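PDB 6HU8: transcriptional regulator ComR from Streptococcus vestibularis F0396, which probably binds DNA through its helix-turn-helix domain and regulates competence in response to a signaling peptide, as a member of the RNPP family. Local coordinates for residues K181-F184 and D185-D189; A214-K217 and I218-S222; E95-K98 and Q99-L103; L123-L126 and E127-S131. All coordinates share one frame; numbering follows the deposited sequence.

Contact 1. Residues K181-F184 and D185-D189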
ATOM      1  N   LYS A 181      -7.290   0.733 -18.154  1.00 52.14           N
ATOM      2  CA  LYS A 181      -6.851  -0.646 -18.263  1.00 53.72           C
ATOM      3  C   LYS A 181      -5.340  -0.748 -18.377  1.00 53.14           C
ATOM      4  O   LYS A 181      -4.748  -1.717 -17.911  1.00 53.82           O
ATOM      5  CB  LYS A 181      -7.516  -1.322 -19.469  1.00 57.52           C
ATOM      6  CG  LYS A 181      -7.809  -2.799 -19.278  1.00 57.63           C
ATOM      7  CD  LYS A 181      -8.576  -3.373 -20.470  1.00 64.06           C
ATOM      8  CE  LYS A 181      -7.647  -3.667 -21.646  1.00 67.56           C
ATOM      9  NZ  LYS A 181      -6.647  -4.721 -21.299  1.00 66.66           N
ATOM     10  N   LYS A 182      -4.718   0.256 -18.993  1.00 54.86           N
ATOM     11  CA  LYS A 182      -3.266   0.265 -19.173  1.00 54.81           C
ATOM     12  C   LYS A 182      -2.550   0.372 -17.834  1.00 55.37           C
ATOM     13  O   LYS A 182      -1.554  -0.328 -17.584  1.00 49.21           O
ATOM     14  CB  LYS A 182      -2.831   1.416 -20.088  1.00 57.49           C
ATOM     15  CG  LYS A 182      -3.358   1.311 -21.515  1.00 65.48           C
ATOM     16  CD  LYS A 182      -3.057   2.581 -22.330  1.00 66.71           C
ATOM     17  CE  LYS A 182      -4.016   2.692 -23.525  1.00 74.81           C
ATOM     18  NZ  LYS A 182      -3.727   3.843 -24.437  1.00 68.86           N
ATOM     19  N   ILE A 183      -3.042   1.280 -16.991  1.00 54.16           N
ATOM     20  CA  ILE A 183      -2.457   1.480 -15.673  1.00 54.80           C
ATOM     21  C   ILE A 183      -2.605   0.219 -14.829  1.00 47.91           C
ATOM     22  O   ILE A 183      -1.626  -0.263 -14.244  1.00 52.05           O
ATOM     23  CB  ILE A 183      -3.103   2.659 -14.931  1.00 54.72           C
ATOM     24  CG1 ILE A 183      -2.732   3.989 -15.603  1.00 54.35           C
ATOM     25  CG2 ILE A 183      -2.691   2.653 -13.461  1.00 48.61           C
ATOM     26  CD1 ILE A 183      -3.293   5.184 -14.888  1.00 59.12           C
ATOM     27  N   PHE A 184      -3.826  -0.311 -14.779  1.00 43.85           N
ATOM     28  CA  PHE A 184      -4.104  -1.506 -13.986  1.00 47.78           C
ATOM     29  C   PHE A 184      -3.174  -2.655 -14.367  1.00 47.39           C
ATOM     30  O   PHE A 184      -2.499  -3.235 -13.510  1.00 45.30           O
ATOM     31  CB  PHE A 184      -5.566  -1.931 -14.148  1.00 48.88           C
ATOM     32  CG  PHE A 184      -5.944  -3.146 -13.328  1.00 45.52           C
ATOM     33  CD1 PHE A 184      -6.211  -3.028 -11.964  1.00 46.84           C
ATOM     34  CD2 PHE A 184      -6.032  -4.407 -13.919  1.00 48.23           C
ATOM     35  CE1 PHE A 184      -6.559  -4.148 -11.201  1.00 43.42           C
ATOM     36  CE2 PHE A 184      -6.380  -5.538 -13.163  1.00 46.58           C
ATOM     37  CZ  PHE A 184      -6.649  -5.404 -11.807  1.00 44.59           C
ATOM     38  N   ASP A 185      -3.106  -2.967 -15.656  1.00 46.99           N
ATOM     39  CA  ASP A 185      -2.273  -4.080 -16.100  1.00 48.05           C
ATOM     40  C   ASP A 185      -0.796  -3.839 -15.795  1.00 47.39           C
ATOM     41  O   ASP A 185      -0.069  -4.772 -15.461  1.00 46.81           O
ATOM     42  CB  ASP A 185      -2.456  -4.347 -17.603  1.00 53.55           C
ATOM     43  CG  ASP A 185      -3.851  -4.854 -17.948  1.00 54.17           C
ATOM     44  OD1 ASP A 185      -4.646  -5.116 -17.023  1.00 52.48           O
ATOM     45  OD2 ASP A 185      -4.156  -4.996 -19.153  1.00 59.64           O
ATOM     46  N   ARG A 186      -0.342  -2.594 -15.915  1.00 48.93           N
ATOM     47  CA  ARG A 186       1.049  -2.294 -15.603  1.00 49.83           C
ATOM     48  C   ARG A 186       1.326  -2.528 -14.125  1.00 47.08           C
ATOM     49  O   ARG A 186       2.341  -3.118 -13.757  1.00 47.13           O
ATOM     50  CB  ARG A 186       1.407  -0.854 -15.968  1.00 53.89           C
ATOM     51  CG  ARG A 186       2.874  -0.506 -15.707  1.00 56.24           C
ATOM     52  CD  ARG A 186       3.043   0.862 -15.036  1.00 63.84           C
ATOM     53  NE  ARG A 186       2.064   1.841 -15.513  1.00 67.30           N
ATOM     54  CZ  ARG A 186       2.261   2.678 -16.534  1.00 70.12           C
ATOM     55  NH1 ARG A 186       1.307   3.537 -16.885  1.00 61.92           N
ATOM     56  NH2 ARG A 186       3.411   2.661 -17.202  1.00 71.68           N
ATOM     57  N   ILE A 187       0.420  -2.058 -13.275  1.00 44.99           N
ATOM     58  CA  ILE A 187       0.613  -2.216 -11.835  1.00 43.99           C
ATOM     59  C   ILE A 187       0.567  -3.695 -11.439  1.00 43.65           C
ATOM     60  O   ILE A 187       1.474  -4.194 -10.757  1.00 43.67           O
ATOM     61  CB  ILE A 187      -0.443  -1.412 -11.041  1.00 44.10           C
ATOM     62  CG1 ILE A 187      -0.163   0.093 -11.148  1.00 46.17           C
ATOM     63  CG2 ILE A 187      -0.449  -1.817  -9.590  1.00 40.05           C
ATOM     64  CD1 ILE A 187       1.195   0.487 -10.614  1.00 48.65           C
ATOM     65  N   VAL A 188      -0.474  -4.401 -11.892  1.00 45.13           N
ATOM     66  CA  VAL A 188      -0.620  -5.827 -11.595  1.00 43.53           C
ATOM     67  C   VAL A 188       0.628  -6.580 -12.016  1.00 43.87           C
ATOM     68  O   VAL A 188       1.168  -7.371 -11.246  1.00 43.76           O
ATOM     69  CB  VAL A 188      -1.853  -6.456 -12.300  1.00 40.84           C
ATOM     70  CG1 VAL A 188      -1.875  -7.965 -12.091  1.00 36.15           C
ATOM     71  CG2 VAL A 188      -3.136  -5.831 -11.784  1.00 38.16           C
ATOM     72  N   ASP A 189       1.099  -6.310 -13.232  1.00 44.64           N
ATOM     73  CA  ASP A 189       2.246  -7.029 -13.766  1.00 45.33           C
ATOM     74  C   ASP A 189       3.497  -6.809 -12.915  1.00 48.20           C
ATOM     75  O   ASP A 189       4.289  -7.730 -12.698  1.00 48.30           O
ATOM     76  CB  ASP A 189       2.507  -6.617 -15.219  1.00 47.92           C
ATOM     77  CG  ASP A 189       3.812  -7.182 -15.756  1.00 58.07           C
ATOM     78  OD1 ASP A 189       3.866  -8.403 -16.016  1.00 59.15           O
ATOM     79  OD2 ASP A 189       4.792  -6.411 -15.898  1.00 64.81           O
TER
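Val188 sits one turn beyond Phe184 on helix 181-192 and lays its CG2 methyl over one face of the ring. This is a CH-pi contact: CG2 stands 3.6 Å from the centroid of the Phe184 ring and 16° off its normal, displaced toward the CE2 and CZ rim, with Phe184 CE2 and Val188 CG2 3.5 Å apart. The ring reaches that place because its CG is anti to the backbone N (chi1 -179°), which swings it along the helix toward Val188. The helical bond from Val188 N to Phe184 O, 2.8 Å, links the same two residues. Asp185 OD1 comes up at the edge of the same ring, 3.5 Å from Phe184 CD2.

The outer side is much looser. Lys181 bends at chi3 and chi4 to bring NZ to Asp185 OD2, but at 3.3 Å the hydrogen bond within this salt bridge is weak; Asp185 OD2 also has a long, weak ion pair with Lys224. Arg186, a different way round the helix, is exposed too, with Ile183 CG1 near the edge of its guanidinium.

Inward, Phe184 meets Tyr169 and Leu173 of helix 160-173 and Leu216 of helix 200-219, while Val188 packs on Ile213 and Lys217; Ile183 and Ile187 both reach Phe149 of helix 139-152.

Contact 2. Residues A214-K217 and I218-S222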
ATOM      1  N   ALA A 214      -6.981  -9.836  -7.098  1.00 32.68           N
ATOM      2  CA  ALA A 214      -7.792 -11.020  -7.402  1.00 34.34           C
ATOM      3  C   ALA A 214      -9.269 -10.675  -7.325  1.00 39.70           C
ATOM      4  O   ALA A 214     -10.048 -11.049  -8.203  1.00 42.39           O
ATOM      5  CB  ALA A 214      -7.450 -12.151  -6.455  1.00 33.58           C
ATOM      6  N   GLY A 215      -9.663  -9.931  -6.297  1.00 37.09           N
ATOM      7  CA  GLY A 215     -11.039  -9.469  -6.227  1.00 35.66           C
ATOM      8  C   GLY A 215     -11.412  -8.566  -7.398  1.00 43.38           C
ATOM      9  O   GLY A 215     -12.530  -8.641  -7.927  1.00 42.59           O
ATOM     10  N   LEU A 216     -10.479  -7.708  -7.810  1.00 41.19           N
ATOM     11  CA  LEU A 216     -10.734  -6.793  -8.916  1.00 41.37           C
ATOM     12  C   LEU A 216     -10.772  -7.498 -10.261  1.00 43.56           C
ATOM     13  O   LEU A 216     -11.633  -7.199 -11.098  1.00 44.25           O
ATOM     14  CB  LEU A 216      -9.681  -5.682  -8.948  1.00 45.28           C
ATOM     15  CG  LEU A 216      -9.910  -4.576  -7.920  1.00 42.17           C
ATOM     16  CD1 LEU A 216      -8.692  -3.646  -7.860  1.00 40.73           C
ATOM     17  CD2 LEU A 216     -11.190  -3.813  -8.261  1.00 41.78           C
ATOM     18  N   LYS A 217      -9.840  -8.422 -10.480  1.00 40.74           N
ATOM     19  CA  LYS A 217      -9.848  -9.218 -11.708  1.00 41.93           C
ATOM     20  C   LYS A 217     -11.199  -9.928 -11.894  1.00 45.18           C
ATOM     21  O   LYS A 217     -11.679 -10.073 -13.029  1.00 45.31           O
ATOM     22  CB  LYS A 217      -8.691 -10.228 -11.719  1.00 40.39           C
ATOM     23  CG  LYS A 217      -7.326  -9.590 -12.022  1.00 41.05           C
ATOM     24  CD  LYS A 217      -6.304 -10.616 -12.483  1.00 41.27           C
ATOM     25  CE  LYS A 217      -5.192  -9.973 -13.305  1.00 45.76           C
ATOM     26  NZ  LYS A 217      -5.756  -9.391 -14.573  1.00 48.04           N
ATOM     27  N   ILE A 218     -11.840 -10.321 -10.795  1.00 41.94           N
ATOM     28  CA  ILE A 218     -13.174 -10.919 -10.891  1.00 43.21           C
ATOM     29  C   ILE A 218     -14.219  -9.852 -11.216  1.00 50.67           C
ATOM     30  O   ILE A 218     -15.058 -10.045 -12.095  1.00 49.81           O
ATOM     31  CB  ILE A 218     -13.566 -11.658  -9.599  1.00 43.35           C
ATOM     32  CG1 ILE A 218     -12.741 -12.934  -9.458  1.00 35.71           C
ATOM     33  CG2 ILE A 218     -15.025 -12.029  -9.608  1.00 41.89           C
ATOM     34  CD1 ILE A 218     -12.879 -13.609  -8.100  1.00 43.46           C
ATOM     35  N   SER A 219     -14.153  -8.714 -10.533  1.00 45.25           N
ATOM     36  CA  SER A 219     -15.211  -7.714 -10.642  1.00 50.02           C
ATOM     37  C   SER A 219     -15.048  -6.812 -11.872  1.00 50.04           C
ATOM     38  O   SER A 219     -16.007  -6.184 -12.328  1.00 55.52           O
ATOM     39  CB  SER A 219     -15.256  -6.859  -9.376  1.00 48.56           C
ATOM     40  OG  SER A 219     -14.067  -6.091  -9.267  1.00 53.72           O
ATOM     41  N   LEU A 220     -13.829  -6.734 -12.398  1.00 48.64           N
ATOM     42  CA  LEU A 220     -13.568  -5.962 -13.612  1.00 49.04           C
ATOM     43  C   LEU A 220     -13.531  -6.877 -14.833  1.00 52.51           C
ATOM     44  O   LEU A 220     -13.319  -6.414 -15.956  1.00 51.88           O
ATOM     45  CB  LEU A 220     -12.249  -5.186 -13.488  1.00 47.27           C
ATOM     46  CG  LEU A 220     -12.187  -4.169 -12.353  1.00 49.89           C
ATOM     47  CD1 LEU A 220     -10.819  -3.481 -12.315  1.00 46.86           C
ATOM     48  CD2 LEU A 220     -13.319  -3.144 -12.502  1.00 52.07           C
ATOM     49  N   GLU A 221     -13.741  -8.172 -14.591  1.00 51.78           N
ATOM     50  CA  GLU A 221     -13.629  -9.216 -15.608  1.00 54.71           C
ATOM     51  C   GLU A 221     -12.315  -9.104 -16.379  1.00 52.88           C
ATOM     52  O   GLU A 221     -12.281  -9.031 -17.608  1.00 52.38           O
ATOM     53  CB  GLU A 221     -14.837  -9.180 -16.559  1.00 56.54           C
ATOM     54  CG  GLU A 221     -15.897 -10.220 -16.191  1.00 58.19           C
ATOM     55  CD  GLU A 221     -17.323  -9.800 -16.548  1.00 67.86           C
ATOM     56  OE1 GLU A 221     -17.505  -8.900 -17.403  1.00 58.98           O
ATOM     57  OE2 GLU A 221     -18.264 -10.383 -15.959  1.00 72.35           O
ATOM     58  N   SER A 222     -11.229  -9.099 -15.628  1.00 48.19           N
ATOM     59  CA  SER A 222      -9.890  -9.106 -16.189  1.00 47.92           C
ATOM     60  C   SER A 222      -9.244 -10.437 -15.824  1.00 47.80           C
ATOM     61  O   SER A 222      -8.349 -10.492 -14.986  1.00 44.95           O
ATOM     62  CB  SER A 222      -9.080  -7.928 -15.645  1.00 45.55           C
ATOM     63  OG  SER A 222      -7.740  -7.946 -16.114  1.00 49.63           O
TER
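A Schellman motif ends helix 200-219 here, with Glu221 as its C-prime residue at positive phi (50°). Its main bond runs from Ser222 N back to Lys217 O at 2.8 Å, the donor lying in the carbonyl plane on a lone pair; the inner bond, Glu221 N to Ile218 O, is weak at 3.4 Å. Just before it, Leu220 N bonds to Leu216 O at 2.6 Å.

The side chain of Lys217 doubles the closure. It stays extended as far as CE, running over the Ser222 carbonyl so that CB, CG and CD all touch that oxygen, and then turns at chi4 (-64°) to bring NZ to Ser222 O at 2.8 Å. The ammonium approaches tilted from the carbonyl plane, and it also donates to Lys224 O. Lys217 is buried, and these two backbone carbonyls give its amino group partners where the chain leaves the helix.

On another side of the helix Leu216 and Leu220 run alongside each other, CD2 of Leu216 4.1 Å from CD1 of Leu220. Ile218 packs against Phe226 of helix 226-240 and Leu252 of helix 246-261.

A positive-phi residue just past the helix, with the six-to-one bond made by the residue after it, is the signature of a Schellman C-cap, here leading from one helix of the ComR tetratricopeptide region toward the next.

Contact 3. Residues E95-K98 and Q99-L103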
ATOM      1  N   GLU A  95     -13.493  -5.655  16.045  1.00 65.29           N
ATOM      2  CA  GLU A  95     -12.773  -5.329  17.277  1.00 68.72           C
ATOM      3  C   GLU A  95     -11.263  -5.207  17.009  1.00 67.68           C
ATOM      4  O   GLU A  95     -10.555  -4.421  17.655  1.00 65.98           O
ATOM      5  CB  GLU A  95     -13.044  -6.372  18.366  1.00 71.05           C
ATOM      6  CG  GLU A  95     -12.033  -6.341  19.509  1.00 73.59           C
ATOM      7  CD  GLU A  95     -12.680  -6.475  20.874  1.00 79.40           C
ATOM      8  OE1 GLU A  95     -13.809  -7.007  20.946  1.00 80.22           O
ATOM      9  OE2 GLU A  95     -12.063  -6.035  21.873  1.00 80.73           O
ATOM     10  N   ARG A  96     -10.780  -5.987  16.046  1.00 67.29           N
ATOM     11  CA  ARG A  96      -9.392  -5.893  15.600  1.00 65.71           C
ATOM     12  C   ARG A  96      -9.191  -4.614  14.783  1.00 63.24           C
ATOM     13  O   ARG A  96      -8.179  -3.929  14.921  1.00 58.92           O
ATOM     14  CB  ARG A  96      -8.998  -7.121  14.770  1.00 66.37           C
ATOM     15  CG  ARG A  96      -8.961  -8.430  15.555  1.00 69.95           C
ATOM     16  CD  ARG A  96      -8.513  -9.591  14.670  1.00 67.70           C
ATOM     17  NE  ARG A  96      -7.067  -9.590  14.446  1.00 68.72           N
ATOM     18  CZ  ARG A  96      -6.223 -10.485  14.958  1.00 72.87           C
ATOM     19  NH1 ARG A  96      -6.676 -11.474  15.726  1.00 70.71           N
ATOM     20  NH2 ARG A  96      -4.922 -10.401  14.696  1.00 70.15           N
ATOM     21  N   VAL A  97     -10.165  -4.306  13.932  1.00 60.58           N
ATOM     22  CA  VAL A  97     -10.136  -3.089  13.141  1.00 60.79           C
ATOM     23  C   VAL A  97      -9.993  -1.871  14.050  1.00 60.71           C
ATOM     24  O   VAL A  97      -9.186  -0.986  13.782  1.00 57.84           O
ATOM     25  CB  VAL A  97     -11.397  -2.956  12.272  1.00 62.42           C
ATOM     26  CG1 VAL A  97     -11.484  -1.560  11.657  1.00 60.59           C
ATOM     27  CG2 VAL A  97     -11.399  -4.022  11.187  1.00 58.35           C
ATOM     28  N   LYS A  98     -10.744  -1.852  15.146  1.00 60.20           N
ATOM     29  CA  LYS A  98     -10.628  -0.771  16.115  1.00 57.37           C
ATOM     30  C   LYS A  98      -9.237  -0.733  16.742  1.00 58.97           C
ATOM     31  O   LYS A  98      -8.666   0.339  16.943  1.00 54.01           O
ATOM     32  CB  LYS A  98     -11.681  -0.906  17.214  1.00 59.64           C
ATOM     33  CG  LYS A  98     -11.506   0.093  18.343  1.00 60.04           C
ATOM     34  CD  LYS A  98     -11.619  -0.587  19.693  1.00 64.86           C
ATOM     35  CE  LYS A  98     -11.297   0.359  20.841  1.00 63.45           C
ATOM     36  NZ  LYS A  98      -9.881   0.238  21.291  1.00 63.94           N
ATOM     37  N   GLN A  99      -8.707  -1.909  17.064  1.00 61.67           N
ATOM     38  CA  GLN A  99      -7.371  -2.013  17.646  1.00 59.21           C
ATOM     39  C   GLN A  99      -6.334  -1.394  16.728  1.00 55.87           C
ATOM     40  O   GLN A  99      -5.470  -0.655  17.178  1.00 53.32           O
ATOM     41  CB  GLN A  99      -7.003  -3.470  17.920  1.00 63.15           C
ATOM     42  CG  GLN A  99      -7.388  -3.962  19.297  1.00 64.95           C
ATOM     43  CD  GLN A  99      -7.442  -5.477  19.372  1.00 70.14           C
ATOM     44  OE1 GLN A  99      -6.551  -6.113  19.936  1.00 73.24           O
ATOM     45  NE2 GLN A  99      -8.494  -6.065  18.804  1.00 69.39           N
ATOM     46  N   LYS A 100      -6.443  -1.708  15.438  1.00 56.14           N
ATOM     47  CA  LYS A 100      -5.504  -1.231  14.432  1.00 55.09           C
ATOM     48  C   LYS A 100      -5.622   0.276  14.234  1.00 53.44           C
ATOM     49  O   LYS A 100      -4.614   0.966  14.108  1.00 52.41           O
ATOM     50  CB  LYS A 100      -5.723  -1.960  13.099  1.00 54.63           C
ATOM     51  CG  LYS A 100      -4.539  -1.864  12.143  1.00 51.67           C
ATOM     52  CD  LYS A 100      -4.515  -3.018  11.144  1.00 53.93           C
ATOM     53  CE  LYS A 100      -3.400  -2.846  10.116  1.00 53.71           C
ATOM     54  NZ  LYS A 100      -3.300  -4.016   9.191  1.00 53.33           N
ATOM     55  N   LEU A 101      -6.849   0.790  14.204  1.00 51.97           N
ATOM     56  CA  LEU A 101      -7.047   2.232  14.078  1.00 54.89           C
ATOM     57  C   LEU A 101      -6.471   2.957  15.295  1.00 50.50           C
ATOM     58  O   LEU A 101      -5.912   4.046  15.168  1.00 50.51           O
ATOM     59  CB  LEU A 101      -8.529   2.565  13.895  1.00 51.87           C
ATOM     60  CG  LEU A 101      -9.182   2.016  12.626  1.00 55.05           C
ATOM     61  CD1 LEU A 101     -10.692   2.078  12.755  1.00 55.75           C
ATOM     62  CD2 LEU A 101      -8.723   2.781  11.403  1.00 52.33           C
ATOM     63  N   ASP A 102      -6.577   2.343  16.472  1.00 53.55           N
ATOM     64  CA  ASP A 102      -5.993   2.944  17.666  1.00 52.56           C
ATOM     65  C   ASP A 102      -4.473   2.968  17.577  1.00 51.17           C
ATOM     66  O   ASP A 102      -3.837   3.905  18.061  1.00 49.13           O
ATOM     67  CB  ASP A 102      -6.438   2.209  18.928  1.00 58.01           C
ATOM     68  CG  ASP A 102      -7.864   2.555  19.324  1.00 62.06           C
ATOM     69  OD1 ASP A 102      -8.379   3.595  18.853  1.00 61.11           O
ATOM     70  OD2 ASP A 102      -8.468   1.790  20.108  1.00 64.28           O
ATOM     71  N   LEU A 103      -3.888   1.951  16.945  1.00 50.36           N
ATOM     72  CA  LEU A 103      -2.435   1.914  16.809  1.00 50.86           C
ATOM     73  C   LEU A 103      -1.967   3.034  15.892  1.00 51.98           C
ATOM     74  O   LEU A 103      -0.983   3.712  16.180  1.00 49.89           O
ATOM     75  CB  LEU A 103      -1.971   0.565  16.277  1.00 55.95           C
ATOM     76  CG  LEU A 103      -2.224  -0.583  17.257  1.00 61.51           C
ATOM     77  CD1 LEU A 103      -1.881  -1.921  16.621  1.00 63.94           C
ATOM     78  CD2 LEU A 103      -1.441  -0.371  18.554  1.00 62.84           C
TER
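Gln99 folds its side chain back along helix 94-111 to meet the carbonyl of Glu95, one turn earlier. Its NE2 donates to Glu95 O at 2.9 Å along an almost straight N-H line (175°), and the oxygen lies in the plane of the Gln99 amide. Seen from the carbonyl the approach is quite different: NE2 stands above the carbonyl plane, not on a lone pair. The helical bond from Gln99 N, 3.2 Å from Glu95 O, arrives from the opposite face, so one residue grips this oxygen twice. The carboxylate of Glu95 is turned 80° against the Gln99 amide, and of the Glu95 side chain CG is the atom that comes near NE2.

Lys98 and Asp102 meet on a neighbouring side of the helix. Lys98 CG is anti to the backbone N (chi1 173°), which sends the chain toward Asp102, and bends at chi2 and chi4 curl it round to present NZ to OD2. The two form a salt bridge, although the modelled separation is too short to be taken literally.

Val97 and Leu101 form the apolar strip, projecting together from one flank, with Val97 CG1 3.9 Å from Leu101 CD1. Leu101 and Lys100 continue onto Leu130 of helix 117-131, while the amine of Lys100 is held by Phe88 O and the guanidinium of Arg96 by Pro89 O.

An i to i+4 salt bridge and a side chain bonded back to the preceding turn's carbonyl, with an apolar strip on another side, fit an amphipathic helix, here one in the ComR tetratricopeptide region.

Contact 4. Residues L123-L126 and E127-S131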
ATOM      1  N   LEU A 123       0.056   6.435   6.817  1.00 36.46           N
ATOM      2  CA  LEU A 123      -0.862   6.393   7.947  1.00 38.70           C
ATOM      3  C   LEU A 123      -2.284   6.735   7.496  1.00 39.37           C
ATOM      4  O   LEU A 123      -3.240   6.073   7.886  1.00 38.98           O
ATOM      5  CB  LEU A 123      -0.398   7.340   9.049  1.00 38.86           C
ATOM      6  CG  LEU A 123       0.946   6.948   9.683  1.00 36.84           C
ATOM      7  CD1 LEU A 123       1.367   7.923  10.789  1.00 35.46           C
ATOM      8  CD2 LEU A 123       0.901   5.517  10.209  1.00 42.20           C
ATOM      9  N   ASP A 124      -2.411   7.771   6.669  1.00 37.98           N
ATOM     10  CA  ASP A 124      -3.707   8.159   6.127  1.00 38.99           C
ATOM     11  C   ASP A 124      -4.357   7.022   5.322  1.00 42.87           C
ATOM     12  O   ASP A 124      -5.562   6.797   5.438  1.00 45.46           O
ATOM     13  CB  ASP A 124      -3.564   9.398   5.242  1.00 40.44           C
ATOM     14  CG  ASP A 124      -3.462  10.688   6.043  1.00 43.32           C
ATOM     15  OD1 ASP A 124      -4.025  10.763   7.158  1.00 42.72           O
ATOM     16  OD2 ASP A 124      -2.830  11.636   5.541  1.00 50.01           O
ATOM     17  N   ILE A 125      -3.564   6.330   4.500  1.00 40.76           N
ATOM     18  CA  ILE A 125      -4.079   5.246   3.657  1.00 41.70           C
ATOM     19  C   ILE A 125      -4.639   4.095   4.485  1.00 42.59           C
ATOM     20  O   ILE A 125      -5.764   3.655   4.266  1.00 46.21           O
ATOM     21  CB  ILE A 125      -2.994   4.674   2.714  1.00 41.75           C
ATOM     22  CG1 ILE A 125      -2.670   5.659   1.597  1.00 34.69           C
ATOM     23  CG2 ILE A 125      -3.440   3.327   2.114  1.00 39.66           C
ATOM     24  CD1 ILE A 125      -1.503   5.209   0.729  1.00 37.46           C
ATOM     25  N   LEU A 126      -3.843   3.592   5.421  1.00 44.93           N
ATOM     26  CA  LEU A 126      -4.296   2.548   6.326  1.00 46.53           C
ATOM     27  C   LEU A 126      -5.583   2.953   7.027  1.00 49.90           C
ATOM     28  O   LEU A 126      -6.519   2.158   7.142  1.00 47.73           O
ATOM     29  CB  LEU A 126      -3.215   2.235   7.367  1.00 44.46           C
ATOM     30  CG  LEU A 126      -1.964   1.553   6.825  1.00 45.35           C
ATOM     31  CD1 LEU A 126      -0.867   1.563   7.871  1.00 44.37           C
ATOM     32  CD2 LEU A 126      -2.299   0.129   6.407  1.00 46.32           C
ATOM     33  N   GLU A 127      -5.624   4.196   7.493  1.00 44.52           N
ATOM     34  CA  GLU A 127      -6.771   4.690   8.236  1.00 44.96           C
ATOM     35  C   GLU A 127      -8.005   4.797   7.342  1.00 49.59           C
ATOM     36  O   GLU A 127      -9.089   4.376   7.742  1.00 48.04           O
ATOM     37  CB  GLU A 127      -6.458   6.042   8.868  1.00 45.63           C
ATOM     38  CG  GLU A 127      -7.502   6.506   9.865  1.00 52.65           C
ATOM     39  CD  GLU A 127      -7.313   7.958  10.276  1.00 58.59           C
ATOM     40  OE1 GLU A 127      -7.273   8.229  11.492  1.00 63.30           O
ATOM     41  OE2 GLU A 127      -7.217   8.830   9.384  1.00 60.15           O
ATOM     42  N   ASN A 128      -7.839   5.361   6.143  1.00 44.84           N
ATOM     43  CA  ASN A 128      -8.954   5.533   5.217  1.00 47.02           C
ATOM     44  C   ASN A 128      -9.560   4.181   4.803  1.00 50.20           C
ATOM     45  O   ASN A 128     -10.761   3.977   4.933  1.00 53.18           O
ATOM     46  CB  ASN A 128      -8.510   6.331   3.985  1.00 48.63           C
ATOM     47  CG  ASN A 128      -8.420   7.841   4.256  1.00 49.69           C
ATOM     48  OD1 ASN A 128      -8.679   8.297   5.367  1.00 49.71           O
ATOM     49  ND2 ASN A 128      -8.045   8.616   3.234  1.00 46.43           N
ATOM     50  N   ILE A 129      -8.732   3.255   4.330  1.00 47.76           N
ATOM     51  CA  ILE A 129      -9.209   1.930   3.945  1.00 50.04           C
ATOM     52  C   ILE A 129      -9.862   1.206   5.132  1.00 53.47           C
ATOM     53  O   ILE A 129     -11.000   0.749   5.023  1.00 55.56           O
ATOM     54  CB  ILE A 129      -8.069   1.043   3.369  1.00 48.64           C
ATOM     55  CG1 ILE A 129      -7.524   1.642   2.070  1.00 49.36           C
ATOM     56  CG2 ILE A 129      -8.560  -0.389   3.120  1.00 47.30           C
ATOM     57  CD1 ILE A 129      -6.317   0.928   1.514  1.00 41.45           C
ATOM     58  N   LEU A 130      -9.152   1.110   6.256  1.00 49.22           N
ATOM     59  CA  LEU A 130      -9.671   0.416   7.441  1.00 47.83           C
ATOM     60  C   LEU A 130     -11.002   0.970   7.938  1.00 55.15           C
ATOM     61  O   LEU A 130     -11.792   0.246   8.543  1.00 54.28           O
ATOM     62  CB  LEU A 130      -8.670   0.479   8.588  1.00 50.61           C
ATOM     63  CG  LEU A 130      -7.511  -0.517   8.594  1.00 54.14           C
ATOM     64  CD1 LEU A 130      -6.429  -0.019   9.533  1.00 49.35           C
ATOM     65  CD2 LEU A 130      -7.982  -1.913   9.005  1.00 53.12           C
ATOM     66  N   SER A 131     -11.249   2.253   7.687  1.00 52.02           N
ATOM     67  CA  SER A 131     -12.463   2.894   8.173  1.00 52.67           C
ATOM     68  C   SER A 131     -13.507   3.090   7.072  1.00 55.49           C
ATOM     69  O   SER A 131     -14.605   3.576   7.338  1.00 58.64           O
ATOM     70  CB  SER A 131     -12.126   4.241   8.802  1.00 55.62           C
ATOM     71  OG  SER A 131     -11.808   5.189   7.792  1.00 57.56           O
TER
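Leu126, with Glu127 next to it, gives up the most surface in this turn of helix 117-131, and its main partner is Leu130 one turn on. The leucine tips do not meet: Leu130 instead folds over the Leu126 peptide, its CD1 3.2 Å from Leu126 O, while CB of Leu126 is 4.5 Å from that same methyl. With CG anti to its own carbonyl carbon (chi1 -81°), Leu130 has its branch pointing back along the helix over that oxygen. Leu130 N also donates to Leu126 O, at 3.0 Å. Both leucines continue onto Ile104 of helix 94-111.

Glu127 is extended, and its backbone N bonds to Leu123 O at 3.1 Å. Its OE2 comes within 4.3 Å of Asp124 OD1, bringing two acidic groups close together. Arg138 NH2 makes salt bridges to both carboxylates and probably offsets their repulsion; it also bonds to Asn128 OD1, whose ND2 is tied to Tyr168 OH. At the end of the segment Ser131 OG turns back to give a hydrogen bond to Glu127 O, 2.8 Å away.

Ile125 and Ile129 follow one another along a further face, CG2 of the first 3.8 Å from CD1 of the second.

For the acidic pair the chemistry implies a shared counter-charge: one guanidinium gathering Asp124, Glu127 and Asn128 would probably favour the ionised form of both acids.

Overall arrangement
All four contacts are local turns of helix, so none closes a long loop; they follow in series, without nesting or crossing, within the ComR tetratricopeptide range. From the N terminus, contact 3 on helix 94-111 comes first and contact 4 on helix 117-131 next, their centres about 11 Å apart, with Leu101 CD2 3.6 Å from Leu130 CB. Contact 1 on helix 181-192 and contact 2 at the end of helix 200-219 form a second touching pair, centres about 12 Å apart, where Phe184 CE1 lies 4.0 Å from Leu216 CD1. Each pair thus joins consecutive helices. Contacts 1 and 3 lie on opposite sides of the chain's centre, their centres about 32 Å apart.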